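Local coordinates for tryptophane-5-halogenase (Microbispora sp. ATCC PTA-5024, PDB 5UAO), which is a flavin-dependent halogenase that probably chlorinates tryptophan at C5 within a lanthipeptide during NAI-107 biosynthesis, at residues G358-A363 / L458-E463; V79-H84 / T364-L369. All blocks are in the same frame, centred on the assembly; numbering follows the deposited sequence.

Contact 1. Residues G358-A363 / L458-E463; sequences GLLMIA and LFYGLE. With FAD (flavin-adenine dinucleotide), chain E.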
# COMPACT_ATOMS: atom_id res chain seq x y z
N GLY A 358 -9.22 12.88 13.72
CA GLY A 358 -10.03 13.91 13.04
C GLY A 358 -9.21 14.91 12.22
O GLY A 358 -9.43 15.05 11.00
N LEU A 359 -8.28 15.58 12.89
CA LEU A 359 -7.39 16.58 12.28
C LEU A 359 -6.45 15.95 11.23
O LEU A 359 -6.16 16.54 10.17
CB LEU A 359 -6.59 17.33 13.32
CG LEU A 359 -7.18 18.71 13.74
CD1 LEU A 359 -8.64 18.70 13.83
CD2 LEU A 359 -6.67 19.27 15.05
N LEU A 360 -5.99 14.75 11.51
CA LEU A 360 -5.21 14.02 10.54
C LEU A 360 -5.95 13.85 9.27
O LEU A 360 -5.40 14.00 8.19
CB LEU A 360 -4.87 12.62 11.11
CG LEU A 360 -4.20 11.61 10.16
CD1 LEU A 360 -2.86 12.09 9.62
CD2 LEU A 360 -3.97 10.29 10.84
N MET A 361 -7.20 13.40 9.35
CA MET A 361 -7.99 13.18 8.15
C MET A 361 -8.42 14.44 7.41
O MET A 361 -8.68 14.40 6.17
CB MET A 361 -9.17 12.28 8.48
CG MET A 361 -8.73 10.85 8.74
SD MET A 361 -7.46 10.10 7.62
CE MET A 361 -8.32 10.13 6.03
N ILE A 362 -8.58 15.53 8.17
CA ILE A 362 -8.80 16.83 7.59
C ILE A 362 -7.55 17.13 6.78
O ILE A 362 -7.63 17.48 5.59
CB ILE A 362 -9.09 17.92 8.61
CG1 ILE A 362 -10.56 17.83 9.03
CG2 ILE A 362 -8.79 19.31 8.03
CD1 ILE A 362 -10.93 18.51 10.32
N ALA A 363 -6.37 17.02 7.43
CA ALA A 363 -5.13 17.39 6.75
C ALA A 363 -4.93 16.54 5.45
O ALA A 363 -4.44 17.02 4.37
CB ALA A 363 -3.97 17.22 7.69
N LEU A 458 -2.65 3.53 7.87
CA LEU A 458 -1.38 4.00 7.41
C LEU A 458 -0.63 4.76 8.45
O LEU A 458 0.59 4.58 8.60
CB LEU A 458 -1.61 4.94 6.24
CG LEU A 458 -0.35 5.33 5.49
CD1 LEU A 458 0.37 4.07 4.95
CD2 LEU A 458 -0.78 6.32 4.40
N PHE A 459 -1.29 5.65 9.18
CA PHE A 459 -0.49 6.40 10.14
C PHE A 459 -0.15 5.53 11.36
O PHE A 459 0.94 5.57 11.84
CB PHE A 459 -1.18 7.70 10.60
CG PHE A 459 -0.48 8.31 11.73
CD1 PHE A 459 0.71 9.01 11.52
CD2 PHE A 459 -0.93 8.12 13.04
CE1 PHE A 459 1.42 9.56 12.59
CE2 PHE A 459 -0.18 8.64 14.12
CZ PHE A 459 0.99 9.33 13.89
N TYR A 460 -1.12 4.78 11.87
CA TYR A 460 -1.04 4.09 13.18
C TYR A 460 -0.25 2.79 13.04
O TYR A 460 0.45 2.39 13.97
CB TYR A 460 -2.49 3.85 13.72
CG TYR A 460 -3.24 5.13 13.95
CD1 TYR A 460 -3.13 5.84 15.15
CD2 TYR A 460 -4.08 5.66 12.95
CE1 TYR A 460 -3.79 7.08 15.32
CE2 TYR A 460 -4.74 6.85 13.11
CZ TYR A 460 -4.57 7.58 14.28
OH TYR A 460 -5.28 8.74 14.43
N GLY A 461 -0.46 2.08 11.93
CA GLY A 461 0.40 0.99 11.49
C GLY A 461 0.18 -0.27 12.29
O GLY A 461 -0.67 -0.33 13.20
N LEU A 462 0.96 -1.29 11.94
CA LEU A 462 0.93 -2.55 12.62
C LEU A 462 1.31 -2.38 14.07
O LEU A 462 0.79 -3.11 14.92
CB LEU A 462 1.93 -3.54 12.02
CG LEU A 462 1.48 -4.19 10.76
CD1 LEU A 462 2.61 -5.09 10.33
CD2 LEU A 462 0.17 -4.96 10.98
N GLU A 463 2.23 -1.45 14.35
CA GLU A 463 2.65 -1.19 15.74
C GLU A 463 1.46 -0.75 16.61
O GLU A 463 1.34 -1.12 17.76
CB GLU A 463 3.88 -0.21 15.81
CG GLU A 463 3.72 1.20 15.26
CD GLU A 463 3.86 1.34 13.72
OE1 GLU A 463 3.90 0.31 13.02
OE2 GLU A 463 3.89 2.49 13.19
PA FAD E . -17.67 22.31 12.55
O1A FAD E . -16.64 22.65 13.62
O2A FAD E . -19.03 21.66 12.89
O5B FAD E . -17.90 23.58 11.60
C5B FAD E . -18.98 23.74 10.69
C4B FAD E . -18.92 25.17 10.17
O4B FAD E . -19.88 25.12 9.12
C3B FAD E . -19.34 26.31 11.12
O3B FAD E . -18.46 27.54 10.99
C2B FAD E . -20.77 26.63 10.68
O2B FAD E . -21.23 28.02 10.95
C1B FAD E . -20.67 26.31 9.19
N9A FAD E . -22.01 26.11 8.59
C8A FAD E . -22.85 25.04 8.79
N7A FAD E . -23.98 25.21 8.05
C5A FAD E . -23.86 26.40 7.41
C6A FAD E . -24.73 27.18 6.53
N6A FAD E . -25.95 26.69 6.18
N1A FAD E . -24.25 28.33 6.07
C2A FAD E . -23.03 28.81 6.38
N3A FAD E . -22.21 28.15 7.20
C4A FAD E . -22.58 26.97 7.73
N1 FAD E . -10.43 15.65 16.13
C2 FAD E . -9.11 15.57 16.50
O2 FAD E . -8.19 15.70 15.63
N3 FAD E . -8.75 15.35 17.79
C4 FAD E . -9.64 15.21 18.79
O4 FAD E . -9.19 15.00 19.96
C4X FAD E . -11.09 15.30 18.45
N5 FAD E . -12.09 15.11 19.35
C5X FAD E . -13.40 15.19 19.02
C6 FAD E . -14.37 14.99 20.00
C7 FAD E . -15.72 15.02 19.70
C7M FAD E . -16.79 14.84 20.73
C8 FAD E . -16.14 15.34 18.33
C8M FAD E . -17.62 15.39 18.02
C9 FAD E . -15.18 15.53 17.35
C9A FAD E . -13.81 15.45 17.61
N10 FAD E . -12.81 15.63 16.59
C10 FAD E . -11.45 15.54 17.01
C1' FAD E . -13.06 16.00 15.16
C2' FAD E . -12.70 17.57 15.14
O2' FAD E . -13.50 18.06 16.20
C3' FAD E . -13.12 18.74 14.18
O3' FAD E . -13.00 20.15 14.59
C4' FAD E . -14.62 18.83 14.20
O4' FAD E . -15.20 17.74 14.96
C5' FAD E . -15.03 19.05 12.74
O5' FAD E . -14.67 20.33 12.32
P FAD E . -15.60 20.89 11.09
O1P FAD E . -15.77 19.85 10.07
O2P FAD E . -14.85 22.16 10.70
O3P FAD E . -17.08 21.16 11.55
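At the flavin end of helix 358-372 in this tryptophan halogenase, Leu360 turns from the cofactor side to meet Phe459 and Tyr460, which lead into helix 461-471. All the packing runs through one methyl group. With CG of Leu360 anti to the backbone N (chi1 172°), its CD2 branch lies 3.8 Å from CB of Phe459 and 4.1 Å from OH of Tyr460. A branched, flexible leucine suits a place where a single methyl rests against both aromatic residues. The two rings pack together: CD2 of Phe459 sits 3.6 Å above the plane of the Tyr460 ring, over its centre. The phenol of Tyr460 brings a polar end into this buried setting, and its OH is hydrogen-bonded to the carbonyl O of Glu355, just ahead of the helix. One residue before Leu360 the chain lines the FAD pocket: the amide N of Leu359 donates to flavin O2 at 2.7 Å, with an N-H...O angle of 158°. An amide in the first turn lacks a helix carbonyl to bind, and the helix dipole would probably favour negative charge on the N1-C2=O2 edge of the reduced flavin. Gly358, without a side chain, lets flavin N1 lie close to its backbone.

Contact 2. Residues V79-H84 / T364-L369; sequences VMFLHH and TAVQIL
The side-chain oxygen OE1 of Gln367 accepts a hydrogen bond from Tyr77 OH, one turn before Phe81 on helix 76-85, and also lies 4.1 Å from CD1 of the Phe81 ring. Glutamine suits the place: its long chain, extended beyond CG, carries an amide across to the other helix while its CG methylene packs against the ring. Gln367 CG is accordingly 4.2 Å from Phe81 CE1. The two side chains run past one another in opposite directions, with ring and amide planes 44° apart. Phe81 reaches over because its CG is anti to the backbone N (chi1 -175°), which sends the ring toward the partner helix. Its far end, CZ, stands 4.0 Å from CG1 of Val366, and this methyl comes to the ring edge near the ring plane. Valine is short and branched close to the backbone, so the long phenylalanine can approach closely between the two segments, whose nearest CA atoms, those of Phe81 and Thr364, are 9.4 Å apart. Val366 also packs on Thr44 and Ala47 of helix 39-51, while Gln367 touches Phe447 of the second subunit. Helix 358-372 thus lies among helix 76-85, helix 39-51 and helix 383-406, the last of which meets Thr364 and Ile368.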
# COMPACT_ATOMS: atom_id res chain seq x y z
N VAL A 79 1.98 18.04 13.27
CA VAL A 79 3.05 19.03 13.50
C VAL A 79 3.75 19.51 12.23
O VAL A 79 3.94 20.75 12.04
CB VAL A 79 4.09 18.47 14.49
CG1 VAL A 79 5.22 19.48 14.71
CG2 VAL A 79 3.40 18.13 15.83
N MET A 80 4.11 18.57 11.36
CA MET A 80 4.60 18.90 10.04
C MET A 80 3.65 19.61 9.13
O MET A 80 4.03 20.56 8.40
CB MET A 80 5.18 17.67 9.36
CG MET A 80 6.43 17.17 10.04
SD MET A 80 7.21 15.85 9.09
CE MET A 80 6.08 14.54 9.48
N PHE A 81 2.40 19.15 9.09
CA PHE A 81 1.38 19.86 8.33
C PHE A 81 1.24 21.33 8.71
O PHE A 81 1.31 22.23 7.86
CB PHE A 81 0.04 19.10 8.48
CG PHE A 81 -1.06 19.67 7.65
CD1 PHE A 81 -1.25 19.27 6.36
CD2 PHE A 81 -1.93 20.57 8.20
CE1 PHE A 81 -2.26 19.85 5.58
CE2 PHE A 81 -2.92 21.14 7.45
CZ PHE A 81 -3.10 20.77 6.14
N LEU A 82 1.14 21.59 10.00
CA LEU A 82 0.98 22.96 10.43
C LEU A 82 2.18 23.80 10.01
O LEU A 82 2.01 24.89 9.43
CB LEU A 82 0.73 23.08 11.95
CG LEU A 82 -0.60 22.47 12.46
CD1 LEU A 82 -0.56 22.29 13.97
CD2 LEU A 82 -1.82 23.29 12.03
N HIS A 83 3.37 23.34 10.35
CA HIS A 83 4.50 24.18 10.20
C HIS A 83 5.08 24.19 8.75
O HIS A 83 5.52 25.26 8.28
CB HIS A 83 5.55 23.91 11.24
CG HIS A 83 5.07 24.09 12.67
ND1 HIS A 83 4.46 25.23 13.12
CD2 HIS A 83 5.06 23.21 13.70
CE1 HIS A 83 4.10 25.06 14.39
NE2 HIS A 83 4.48 23.85 14.77
N HIS A 84 5.12 23.05 8.09
CA HIS A 84 5.73 22.94 6.79
C HIS A 84 4.68 23.25 5.73
O HIS A 84 4.88 24.17 4.95
CB HIS A 84 6.37 21.59 6.54
CG HIS A 84 7.65 21.38 7.26
ND1 HIS A 84 8.75 22.19 7.08
CD2 HIS A 84 8.02 20.45 8.18
CE1 HIS A 84 9.75 21.78 7.85
NE2 HIS A 84 9.34 20.71 8.51
N THR A 364 -5.26 15.27 5.53
CA THR A 364 -5.13 14.39 4.39
C THR A 364 -6.06 14.80 3.26
O THR A 364 -5.64 14.87 2.10
CB THR A 364 -5.48 12.90 4.80
OG1 THR A 364 -4.62 12.45 5.87
CG2 THR A 364 -5.34 12.01 3.66
N ALA A 365 -7.34 15.06 3.58
CA ALA A 365 -8.30 15.57 2.59
C ALA A 365 -7.85 16.89 1.96
O ALA A 365 -7.96 17.08 0.73
CB ALA A 365 -9.69 15.74 3.24
N VAL A 366 -7.30 17.78 2.78
CA VAL A 366 -6.74 19.05 2.27
C VAL A 366 -5.61 18.83 1.27
O VAL A 366 -5.55 19.49 0.22
CB VAL A 366 -6.31 19.95 3.41
CG1 VAL A 366 -5.56 21.20 2.96
CG2 VAL A 366 -7.55 20.42 4.18
N GLN A 367 -4.72 17.90 1.57
CA GLN A 367 -3.59 17.66 0.64
C GLN A 367 -4.07 17.10 -0.64
O GLN A 367 -3.56 17.40 -1.70
CB GLN A 367 -2.50 16.74 1.23
CG GLN A 367 -1.70 17.46 2.21
CD GLN A 367 -0.63 16.58 2.78
OE1 GLN A 367 -0.76 16.01 3.88
NE2 GLN A 367 0.40 16.40 1.99
N ILE A 368 -5.07 16.24 -0.56
CA ILE A 368 -5.71 15.70 -1.75
C ILE A 368 -6.31 16.81 -2.62
O ILE A 368 -6.03 16.90 -3.84
CB ILE A 368 -6.79 14.65 -1.36
CG1 ILE A 368 -6.11 13.39 -0.79
CG2 ILE A 368 -7.70 14.25 -2.50
CD1 ILE A 368 -7.10 12.40 -0.27
N LEU A 369 -7.10 17.66 -2.00
CA LEU A 369 -7.74 18.76 -2.73
C LEU A 369 -6.70 19.68 -3.34
O LEU A 369 -6.78 20.07 -4.51
CB LEU A 369 -8.60 19.56 -1.77
CG LEU A 369 -9.19 20.89 -2.34
CD1 LEU A 369 -10.17 20.57 -3.46
CD2 LEU A 369 -9.84 21.69 -1.24

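In the fold
Both contacts are buried and use successive turns of helix 358-372, their centres about 12 Å apart. They meet directly where Ala363 CB lies 3.7 Å from Phe81 CD1, so Phe81 packs against residues of both halves of the helix. Contact 1 lies nearer the centre of the chain and touches the flavin, combining a small apolar junction with backbone recognition of the cofactor. Contact 2, without direct cofactor contact, is helix-to-helix packing in which a glutamine adds a polar link. Helix 76-85 borders contact 1 too, through Tyr77 on Leu360 and Ser76 on Phe459. Each contact also approaches the second subunit, through Leu458 and Gln367 respectively.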